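PDB 2GA8: ATP-dependent kinase YFH7 from Saccharomyces cerevisiae, which acts as an ATP-dependent kinase that could be involved in assembly of the endoplasmic reticulum membrane. Local coordinates for residues E300-E303 / E304-A307; G334-I337 / D338-I342; S192-F195 / L196-C199; F164-S167 / R168-D172. All coordinates share one frame; numbering follows the deposited sequence.

In the fold
Contacts 1 and 2 belong to the chain between strands 290-296 and 347-351 of the five-stranded parallel sheet and flank the probable ATP-binding loop: by nearest atoms, V306 of contact 1 is about 4 Å from G34, and G334 of contact 2 about 4 Å from S32. Their centres are about 18 Å apart, and their nearest atoms about 7 Å. Contacts 3 and 4 lie between strands 156-160 and 262-267 in sequence and touch through F195 and F164, their centres about 16 Å apart. Contact 3 is near the chain's middle, the nearest side-chain atoms of F195 and K37, of the same loop, about 11 Å apart; contact 4 lies away from it, beside a mercury ion.

Contact 1: E300-E303 / E304-A307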
loop_
_atom_site.group_PDB
_atom_site.type_symbol
_atom_site.label_atom_id
_atom_site.label_comp_id
_atom_site.label_asym_id
_atom_site.label_seq_id
_atom_site.Cartn_x
_atom_site.Cartn_y
_atom_site.Cartn_z
ATOM N N GLU A 300 -17.962 -7.879 -18.405
ATOM C CA GLU A 300 -17.634 -9.061 -19.194
ATOM C C GLU A 300 -16.148 -9.383 -19.289
ATOM O O GLU A 300 -15.741 -10.522 -19.050
ATOM C CB GLU A 300 -18.223 -8.930 -20.601
ATOM C CG GLU A 300 -19.674 -9.372 -20.698
ATOM C CD GLU A 300 -19.835 -10.873 -20.525
ATOM O OE1 GLU A 300 -20.986 -11.363 -20.559
ATOM O OE2 GLU A 300 -18.810 -11.566 -20.356
ATOM N N ALA A 301 -15.341 -8.388 -19.643
ATOM C CA ALA A 301 -13.903 -8.590 -19.775
ATOM C C ALA A 301 -13.263 -8.948 -18.438
ATOM O O ALA A 301 -12.342 -9.761 -18.375
ATOM C CB ALA A 301 -13.250 -7.341 -20.345
ATOM N N THR A 302 -13.746 -8.334 -17.366
ATOM C CA THR A 302 -13.192 -8.608 -16.056
ATOM C C THR A 302 -13.630 -9.988 -15.583
ATOM O O THR A 302 -12.852 -10.721 -14.972
ATOM C CB THR A 302 -13.634 -7.546 -15.039
ATOM O OG1 THR A 302 -13.239 -6.252 -15.510
ATOM C CG2 THR A 302 -12.979 -7.805 -13.687
ATOM N N GLU A 303 -14.876 -10.344 -15.875
ATOM C CA GLU A 303 -15.396 -11.646 -15.487
ATOM C C GLU A 303 -14.534 -12.731 -16.121
ATOM O O GLU A 303 -14.155 -13.706 -15.470
ATOM C CB GLU A 303 -16.834 -11.803 -15.970
ATOM C CG GLU A 303 -17.459 -13.134 -15.616
ATOM C CD GLU A 303 -18.819 -13.302 -16.248
ATOM O OE1 GLU A 303 -18.881 -13.468 -17.483
ATOM O OE2 GLU A 303 -19.824 -13.256 -15.513
ATOM N N GLU A 304 -14.222 -12.551 -17.401
ATOM C CA GLU A 304 -13.409 -13.519 -18.122
ATOM C C GLU A 304 -12.000 -13.566 -17.556
ATOM O O GLU A 304 -11.426 -14.641 -17.388
ATOM C CB GLU A 304 -13.339 -13.168 -19.609
ATOM C CG GLU A 304 -12.503 -14.159 -20.412
ATOM C CD GLU A 304 -12.226 -13.686 -21.821
ATOM O OE1 GLU A 304 -11.532 -12.659 -21.978
ATOM O OE2 GLU A 304 -12.701 -14.340 -22.772
ATOM N N ARG A 305 -11.448 -12.391 -17.265
ATOM C CA ARG A 305 -10.101 -12.293 -16.723
ATOM C C ARG A 305 -9.969 -13.035 -15.396
ATOM O O ARG A 305 -9.029 -13.808 -15.200
ATOM C CB ARG A 305 -9.714 -10.817 -16.552
ATOM C CG ARG A 305 -8.275 -10.583 -16.120
ATOM C CD ARG A 305 -7.886 -9.107 -16.184
ATOM N NE ARG A 305 -7.904 -8.580 -17.548
ATOM C CZ ARG A 305 -8.979 -8.091 -18.158
ATOM N NH1 ARG A 305 -10.147 -8.047 -17.529
ATOM N NH2 ARG A 305 -8.892 -7.650 -19.408
ATOM N N VAL A 306 -10.911 -12.804 -14.485
ATOM C CA VAL A 306 -10.884 -13.456 -13.184
ATOM C C VAL A 306 -11.181 -14.949 -13.309
ATOM O O VAL A 306 -10.570 -15.771 -12.627
ATOM C CB VAL A 306 -11.897 -12.801 -12.213
ATOM C CG1 VAL A 306 -11.964 -13.581 -10.908
ATOM C CG2 VAL A 306 -11.476 -11.364 -11.932
ATOM N N ALA A 307 -12.118 -15.299 -14.180
ATOM C CA ALA A 307 -12.451 -16.707 -14.369
ATOM C C ALA A 307 -11.191 -17.441 -14.814
ATOM O O ALA A 307 -10.892 -18.533 -14.330
ATOM C CB ALA A 307 -13.543 -16.855 -15.414
HETATM O O HOH W 1 -10.817 -10.332 -20.539
#
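E304 follows E300 by one helical turn, and E304 N bonds to E300 O at 3.0 Å. With CG anti to the backbone N (chi1 -180°) and the chain extended beyond it, the carboxylate reaches a water that donates to both E304 OE1 and A301 O, the latter at 2.7 Å. A301 O is therefore gripped twice, since R305 N also bonds to it at 3.0 Å.

R305 folds back over the preceding turn through a bend at chi3 (-65°). This sets NH1 2.9 Å from A301 O, but at an angle too poor for a hydrogen bond, while T302 CA lies at the guanidinium edge, near its plane. A301 suits this place because its methyl is small enough for the arginine to lie alongside. The R305 side chain also comes within about 4 Å of a bound sulfate, probably from the crystallisation liquor. T302, with OG1 beside its own backbone N, turns that hydroxyl to D298 O.

V306 N makes a nearly straight bond to T302 O (2.9 Å, 169°), and the two CG2 methyls meet at 4.2 Å; the branched, apolar valine fits a buried face that also packs on F326. A307 completes the series: its N bonds to E303 O, and its CB lies 3.2 Å from the same oxygen, a compact residue against I319. E303 points elsewhere, to a salt bridge with R323.

The result is a helix with one buried face, following strand 290-296, with an arginine near the P-loop, an arrangement consistent with the lid region of P-loop kinases.

Contact 2: G334-I337 / D338-I342; sequences GRDI and DNHLI
H340 brings the CD2 corner of its imidazole against D336 OD1, one turn earlier, at 3.4 Å. Ring and carboxylate planes are 55° apart, and D336 O lies at the ring edge, in its plane. Both polar ends are fixed from outside: H340 ND1 bonds to D273, and D336 OD2 to the Y272 hydroxyl.

N339 curls back over R335 O, its CG beside the backbone N (chi1 -65°). Its ND2 comes within 3.0 Å of R335 O without good bonding geometry; N339 ND2 donates a hydrogen bond to a water instead, which in turn donates to D336 OD1 at 2.8 Å. A second water donates to both D338 OD1 and, at 3.3 Å, G334 O, and the D338 carboxylate has K294 as a salt-bridge partner.

G334 is the N-cap, close to S32 of the probable ATP site. Its positive phi (87°) suits a residue without CB, which at these backbone angles would collide with the carbonyl O of the preceding residue. The G334 carbonyl O receives D338 N at 3.1 Å. At the far end H340 N bonds to D336 O at 3.0 Å and only weakly to I337 O, and the chain leaves helical geometry.

This is a short, glycine-capped helix, one and a half turns long, leading through L341 toward strand 347-351, the edge strand of the parallel sheet in a P-loop kinase fold.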
loop_
_atom_site.group_PDB
_atom_site.type_symbol
_atom_site.label_atom_id
_atom_site.label_comp_id
_atom_site.label_asym_id
_atom_site.label_seq_id
_atom_site.Cartn_x
_atom_site.Cartn_y
_atom_site.Cartn_z
ATOM N N GLY A 334 -16.803 -7.068 -7.541
ATOM C CA GLY A 334 -16.707 -5.665 -7.181
ATOM C C GLY A 334 -17.930 -5.023 -6.551
ATOM O O GLY A 334 -17.882 -3.849 -6.195
ATOM N N ARG A 335 -19.023 -5.768 -6.412
ATOM C CA ARG A 335 -20.228 -5.207 -5.807
ATOM C C ARG A 335 -20.003 -4.750 -4.368
ATOM O O ARG A 335 -20.530 -3.722 -3.952
ATOM C CB ARG A 335 -21.376 -6.222 -5.829
ATOM C CG ARG A 335 -22.037 -6.404 -7.184
ATOM C CD ARG A 335 -23.312 -7.231 -7.041
ATOM N NE ARG A 335 -24.001 -7.427 -8.314
ATOM C CZ ARG A 335 -25.195 -8.001 -8.434
ATOM N NH1 ARG A 335 -25.836 -8.435 -7.357
ATOM N NH2 ARG A 335 -25.748 -8.144 -9.632
ATOM N N ASP A 336 -19.239 -5.518 -3.602
ATOM C CA ASP A 336 -18.984 -5.152 -2.214
ATOM C C ASP A 336 -18.206 -3.841 -2.133
ATOM O O ASP A 336 -18.548 -2.953 -1.348
ATOM C CB ASP A 336 -18.222 -6.268 -1.504
ATOM C CG ASP A 336 -18.181 -6.074 -0.006
ATOM O OD1 ASP A 336 -19.263 -6.039 0.618
ATOM O OD2 ASP A 336 -17.072 -5.953 0.548
ATOM N N ILE A 337 -17.163 -3.715 -2.949
ATOM C CA ILE A 337 -16.363 -2.496 -2.960
ATOM C C ILE A 337 -17.216 -1.279 -3.333
ATOM O O ILE A 337 -17.096 -0.222 -2.720
ATOM C CB ILE A 337 -15.171 -2.628 -3.944
ATOM C CG1 ILE A 337 -14.105 -3.547 -3.335
ATOM C CG2 ILE A 337 -14.571 -1.257 -4.247
ATOM C CD1 ILE A 337 -13.044 -4.002 -4.333
ATOM N N ASP A 338 -18.086 -1.429 -4.329
ATOM C CA ASP A 338 -18.941 -0.318 -4.746
ATOM C C ASP A 338 -19.965 0.052 -3.679
ATOM O O ASP A 338 -20.207 1.233 -3.420
ATOM C CB ASP A 338 -19.676 -0.649 -6.051
ATOM C CG ASP A 338 -18.743 -0.713 -7.249
ATOM O OD1 ASP A 338 -17.655 -0.097 -7.201
ATOM O OD2 ASP A 338 -19.106 -1.370 -8.246
ATOM N N ASN A 339 -20.568 -0.958 -3.059
ATOM C CA ASN A 339 -21.573 -0.711 -2.032
ATOM C C ASN A 339 -20.967 -0.031 -0.813
ATOM O O ASN A 339 -21.648 0.697 -0.094
ATOM C CB ASN A 339 -22.240 -2.019 -1.597
ATOM C CG ASN A 339 -23.040 -2.671 -2.711
ATOM O OD1 ASN A 339 -23.501 -2.000 -3.633
ATOM N ND2 ASN A 339 -23.225 -3.985 -2.620
ATOM N N HIS A 340 -19.677 -0.264 -0.592
ATOM C CA HIS A 340 -18.989 0.308 0.557
ATOM C C HIS A 340 -18.008 1.429 0.233
ATOM O O HIS A 340 -17.167 1.785 1.058
ATOM C CB HIS A 340 -18.282 -0.816 1.312
ATOM C CG HIS A 340 -19.221 -1.722 2.040
ATOM N ND1 HIS A 340 -19.736 -1.412 3.280
ATOM C CD2 HIS A 340 -19.778 -2.903 1.685
ATOM C CE1 HIS A 340 -20.569 -2.364 3.658
ATOM N NE2 HIS A 340 -20.614 -3.280 2.707
ATOM N N LEU A 341 -18.125 2.000 -0.962
ATOM C CA LEU A 341 -17.230 3.082 -1.359
ATOM C C LEU A 341 -17.496 4.309 -0.484
ATOM O O LEU A 341 -18.633 4.772 -0.391
ATOM C CB LEU A 341 -17.450 3.430 -2.836
ATOM C CG LEU A 341 -16.392 4.346 -3.456
ATOM C CD1 LEU A 341 -15.053 3.614 -3.483
ATOM C CD2 LEU A 341 -16.803 4.751 -4.867
ATOM N N ILE A 342 -16.456 4.830 0.168
ATOM C CA ILE A 342 -16.640 5.995 1.028
ATOM C C ILE A 342 -17.182 7.178 0.240
ATOM O O ILE A 342 -16.795 7.407 -0.908
ATOM C CB ILE A 342 -15.328 6.418 1.726
ATOM C CG1 ILE A 342 -14.239 6.679 0.690
ATOM C CG2 ILE A 342 -14.902 5.348 2.709
ATOM C CD1 ILE A 342 -12.969 7.234 1.288
HETATM O O HOH W 2 -15.672 -1.951 -7.680
HETATM O O HOH W 3 -21.899 -5.599 -0.162
#

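Contact 3: S192-F195 / L196-C199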
loop_
_atom_site.group_PDB
_atom_site.type_symbol
_atom_site.label_atom_id
_atom_site.label_comp_id
_atom_site.label_asym_id
_atom_site.label_seq_id
_atom_site.Cartn_x
_atom_site.Cartn_y
_atom_site.Cartn_z
ATOM N N SER A 192 -5.623 -4.917 8.528
ATOM C CA SER A 192 -6.008 -3.529 8.295
ATOM C C SER A 192 -5.375 -2.600 9.324
ATOM O O SER A 192 -5.122 -1.427 9.031
ATOM C CB SER A 192 -7.534 -3.378 8.344
ATOM O OG SER A 192 -8.034 -3.731 9.617
ATOM N N ASN A 193 -5.130 -3.131 10.524
ATOM C CA ASN A 193 -4.518 -2.381 11.620
ATOM C C ASN A 193 -3.147 -1.852 11.198
ATOM O O ASN A 193 -2.847 -0.661 11.331
ATOM C CB ASN A 193 -4.289 -3.282 12.851
ATOM C CG ASN A 193 -5.525 -4.079 13.263
ATOM O OD1 ASN A 193 -6.329 -4.483 12.432
ATOM N ND2 ASN A 193 -5.650 -4.341 14.562
ATOM N N ASN A 194 -2.305 -2.755 10.706
ATOM C CA ASN A 194 -0.962 -2.368 10.305
ATOM C C ASN A 194 -0.925 -1.585 8.998
ATOM O O ASN A 194 -0.015 -0.786 8.784
ATOM C CB ASN A 194 -0.038 -3.594 10.225
ATOM C CG ASN A 194 1.318 -3.340 10.864
ATOM O OD1 ASN A 194 2.326 -3.938 10.484
ATOM N ND2 ASN A 194 1.345 -2.452 11.847
ATOM N N PHE A 195 -1.897 -1.801 8.116
ATOM C CA PHE A 195 -1.903 -1.036 6.877
ATOM C C PHE A 195 -2.223 0.413 7.241
ATOM O O PHE A 195 -1.623 1.352 6.720
ATOM C CB PHE A 195 -2.947 -1.555 5.893
ATOM C CG PHE A 195 -2.819 -0.941 4.533
ATOM C CD1 PHE A 195 -1.907 -1.450 3.615
ATOM C CD2 PHE A 195 -3.529 0.207 4.204
ATOM C CE1 PHE A 195 -1.699 -0.820 2.388
ATOM C CE2 PHE A 195 -3.325 0.846 2.980
ATOM C CZ PHE A 195 -2.410 0.333 2.076
ATOM N N LEU A 196 -3.184 0.593 8.138
ATOM C CA LEU A 196 -3.537 1.932 8.580
ATOM C C LEU A 196 -2.300 2.553 9.227
ATOM O O LEU A 196 -2.022 3.738 9.046
ATOM C CB LEU A 196 -4.686 1.879 9.593
ATOM C CG LEU A 196 -5.067 3.216 10.238
ATOM C CD1 LEU A 196 -5.452 4.217 9.150
ATOM C CD2 LEU A 196 -6.231 3.004 11.213
ATOM N N GLN A 197 -1.541 1.749 9.969
ATOM C CA GLN A 197 -0.344 2.258 10.620
ATOM C C GLN A 197 0.673 2.708 9.574
ATOM O O GLN A 197 1.369 3.697 9.771
ATOM C CB GLN A 197 0.270 1.198 11.539
ATOM C CG GLN A 197 1.338 1.742 12.483
ATOM C CD GLN A 197 0.840 2.904 13.336
ATOM O OE1 GLN A 197 -0.276 2.878 13.850
ATOM N NE2 GLN A 197 1.677 3.922 13.498
ATOM N N LEU A 198 0.770 1.984 8.461
ATOM C CA LEU A 198 1.695 2.400 7.410
ATOM C C LEU A 198 1.229 3.758 6.889
ATOM O O LEU A 198 2.042 4.641 6.623
ATOM C CB LEU A 198 1.718 1.385 6.258
ATOM C CG LEU A 198 2.511 1.803 5.011
ATOM C CD1 LEU A 198 3.972 2.027 5.375
ATOM C CD2 LEU A 198 2.389 0.721 3.933
ATOM N N CYS A 199 -0.082 3.930 6.747
ATOM C CA CYS A 199 -0.610 5.202 6.259
ATOM C C CYS A 199 -0.313 6.347 7.220
ATOM O O CYS A 199 -0.042 7.456 6.781
ATOM C CB CYS A 199 -2.109 5.105 5.992
ATOM S SG CYS A 199 -2.495 4.009 4.615
#
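F195 turns its ring along the helix toward C199. Its CG is anti to the backbone N (chi1 -170°), a setting that directs the ring to the next turn, while C199 takes another setting, SG beside its own backbone N (chi1 -67°), and so leans back to meet it. The two side chains come closest at F195 CE2 and C199 SG, 3.7 Å. The sulfur stands 4.5 Å from the ring centroid and 48° off the normal, an oblique sulfur-aromatic contact. Cysteine is well suited here, being small and polarisable.

The two leucines diverge: the end of L196 leads away from the preceding turn, whereas L198 leaves from another side of the helix, toward I134. Branched and apolar, both suit buried positions. Q197 bends partway along its chain, which takes its amide away from N194; the end of N194 comes instead against Q197 CB.

The polar residues cluster at the N-terminal end: S192 OG bonds to E275, and N193 to R127 and to backbone oxygens of F106 and D103. Ordinary helical bonds run beneath, such as L196 N to S192 O at 2.9 Å and C199 N to F195 O at 3.0 Å.

Wholly buried, this first half of helix 192-206 lies between two layers: S192, F195 and L196 pack on helix 275-285, and N194, Q197 and L198 on strands 123-125 and 134-136, while F195 meets F164 edge to face.

Contact 4: F164-S167 / R168-D172; sequences FHLS and RRCLD
L166 and L171 form a hydrophobic staple around a serine-capped helix start: L166, the residue before the N-cap, places its CB 3.9 Å from L171 CD2, a methyl of the fourth residue of helix 168-171. Leucines suit both places, giving the staple apolar carbon at each end. L166 CD2 also approaches C170 SG at 4.0 Å; the C170 side chain lies about 3 Å from a bound mercury ion, a metal for which a thiol is a natural partner.

S167 is the N-cap. Its OG sits between the backbone N and the carbonyl carbon (chi1 68°), which turns it over the helix start to accept a bond from C170 N at 3.0 Å. A serine suits this place because its short side chain supplies an acceptor that the first turn lacks. Packing there is tight, with C170 CB only 3.1 Å from S167 OG. R168 opens the helix and sends its NE to a salt bridge with D248.

The carbonyl of S167 then serves the same turn: S167 O takes L171 N at 2.9 Å (154°) and, weakly, C170 N, while L171 CG rests 3.4 Å from that oxygen.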
loop_
_atom_site.group_PDB
_atom_site.type_symbol
_atom_site.label_atom_id
_atom_site.label_comp_id
_atom_site.label_asym_id
_atom_site.label_seq_id
_atom_site.Cartn_x
_atom_site.Cartn_y
_atom_site.Cartn_z
ATOM N N PHE A 164 -0.220 -7.162 3.033
ATOM C CA PHE A 164 -0.864 -7.110 4.335
ATOM C C PHE A 164 -1.921 -8.189 4.503
ATOM O O PHE A 164 -2.684 -8.192 5.468
ATOM C CB PHE A 164 -1.440 -5.714 4.556
ATOM C CG PHE A 164 -0.384 -4.687 4.827
ATOM C CD1 PHE A 164 -0.015 -4.388 6.134
ATOM C CD2 PHE A 164 0.307 -4.082 3.778
ATOM C CE1 PHE A 164 1.031 -3.503 6.399
ATOM C CE2 PHE A 164 1.355 -3.197 4.031
ATOM C CZ PHE A 164 1.716 -2.909 5.345
ATOM N N HIS A 165 -1.949 -9.115 3.555
ATOM C CA HIS A 165 -2.885 -10.222 3.627
ATOM C C HIS A 165 -2.455 -11.034 4.850
ATOM O O HIS A 165 -1.262 -11.268 5.055
ATOM C CB HIS A 165 -2.768 -11.083 2.366
ATOM C CG HIS A 165 -3.982 -11.905 2.079
ATOM N ND1 HIS A 165 -5.155 -11.359 1.605
ATOM C CD2 HIS A 165 -4.211 -13.231 2.212
ATOM C CE1 HIS A 165 -6.056 -12.316 1.459
ATOM N NE2 HIS A 165 -5.507 -13.461 1.821
ATOM N N LEU A 166 -3.406 -11.447 5.677
ATOM C CA LEU A 166 -3.053 -12.238 6.848
ATOM C C LEU A 166 -2.490 -13.570 6.364
ATOM O O LEU A 166 -2.929 -14.099 5.339
ATOM C CB LEU A 166 -4.284 -12.462 7.728
ATOM C CG LEU A 166 -4.826 -11.184 8.373
ATOM C CD1 LEU A 166 -6.142 -11.470 9.083
ATOM C CD2 LEU A 166 -3.786 -10.632 9.336
ATOM N N SER A 167 -1.510 -14.103 7.086
ATOM C CA SER A 167 -0.898 -15.368 6.700
ATOM C C SER A 167 -1.890 -16.510 6.838
ATOM O O SER A 167 -2.873 -16.414 7.574
ATOM C CB SER A 167 0.329 -15.664 7.564
ATOM O OG SER A 167 -0.047 -15.939 8.901
ATOM N N ARG A 168 -1.619 -17.598 6.131
ATOM C CA ARG A 168 -2.491 -18.758 6.185
ATOM C C ARG A 168 -2.548 -19.320 7.601
ATOM O O ARG A 168 -3.606 -19.760 8.055
ATOM C CB ARG A 168 -2.004 -19.819 5.200
ATOM C CG ARG A 168 -2.125 -19.393 3.739
ATOM C CD ARG A 168 -1.575 -20.455 2.797
ATOM N NE ARG A 168 -0.192 -20.795 3.116
ATOM C CZ ARG A 168 0.224 -22.022 3.418
ATOM N NH1 ARG A 168 1.503 -22.242 3.698
ATOM N NH2 ARG A 168 -0.637 -23.031 3.439
ATOM N N ARG A 169 -1.418 -19.303 8.304
ATOM C CA ARG A 169 -1.385 -19.813 9.672
ATOM C C ARG A 169 -2.175 -18.882 10.581
ATOM O O ARG A 169 -2.726 -19.304 11.595
ATOM C CB ARG A 169 0.054 -19.938 10.180
ATOM C CG ARG A 169 0.139 -20.432 11.621
ATOM C CD ARG A 169 1.570 -20.729 12.073
ATOM N NE ARG A 169 2.128 -21.923 11.440
ATOM C CZ ARG A 169 2.660 -21.955 10.221
ATOM N NH1 ARG A 169 2.718 -20.854 9.483
ATOM N NH2 ARG A 169 3.136 -23.096 9.738
ATOM N N CYS A 170 -2.224 -17.608 10.213
ATOM C CA CYS A 170 -2.965 -16.629 10.988
ATOM C C CYS A 170 -4.458 -16.928 10.818
ATOM O O CYS A 170 -5.229 -16.904 11.777
ATOM C CB CYS A 170 -2.639 -15.221 10.482
ATOM S SG CYS A 170 -3.185 -13.886 11.555
ATOM N N LEU A 171 -4.860 -17.225 9.588
ATOM C CA LEU A 171 -6.257 -17.523 9.306
ATOM C C LEU A 171 -6.710 -18.796 10.021
ATOM O O LEU A 171 -7.901 -18.977 10.276
ATOM C CB LEU A 171 -6.475 -17.655 7.795
ATOM C CG LEU A 171 -6.183 -16.406 6.953
ATOM C CD1 LEU A 171 -6.451 -16.712 5.493
ATOM C CD2 LEU A 171 -7.051 -15.237 7.418
ATOM N N ASP A 172 -5.761 -19.671 10.352
ATOM C CA ASP A 172 -6.086 -20.915 11.050
ATOM C C ASP A 172 -6.494 -20.649 12.493
ATOM O O ASP A 172 -7.043 -21.524 13.165
ATOM C CB ASP A 172 -4.889 -21.872 11.054
ATOM C CG ASP A 172 -4.520 -22.358 9.668
ATOM O OD1 ASP A 172 -5.436 -22.713 8.900
ATOM O OD2 ASP A 172 -3.312 -22.398 9.353
#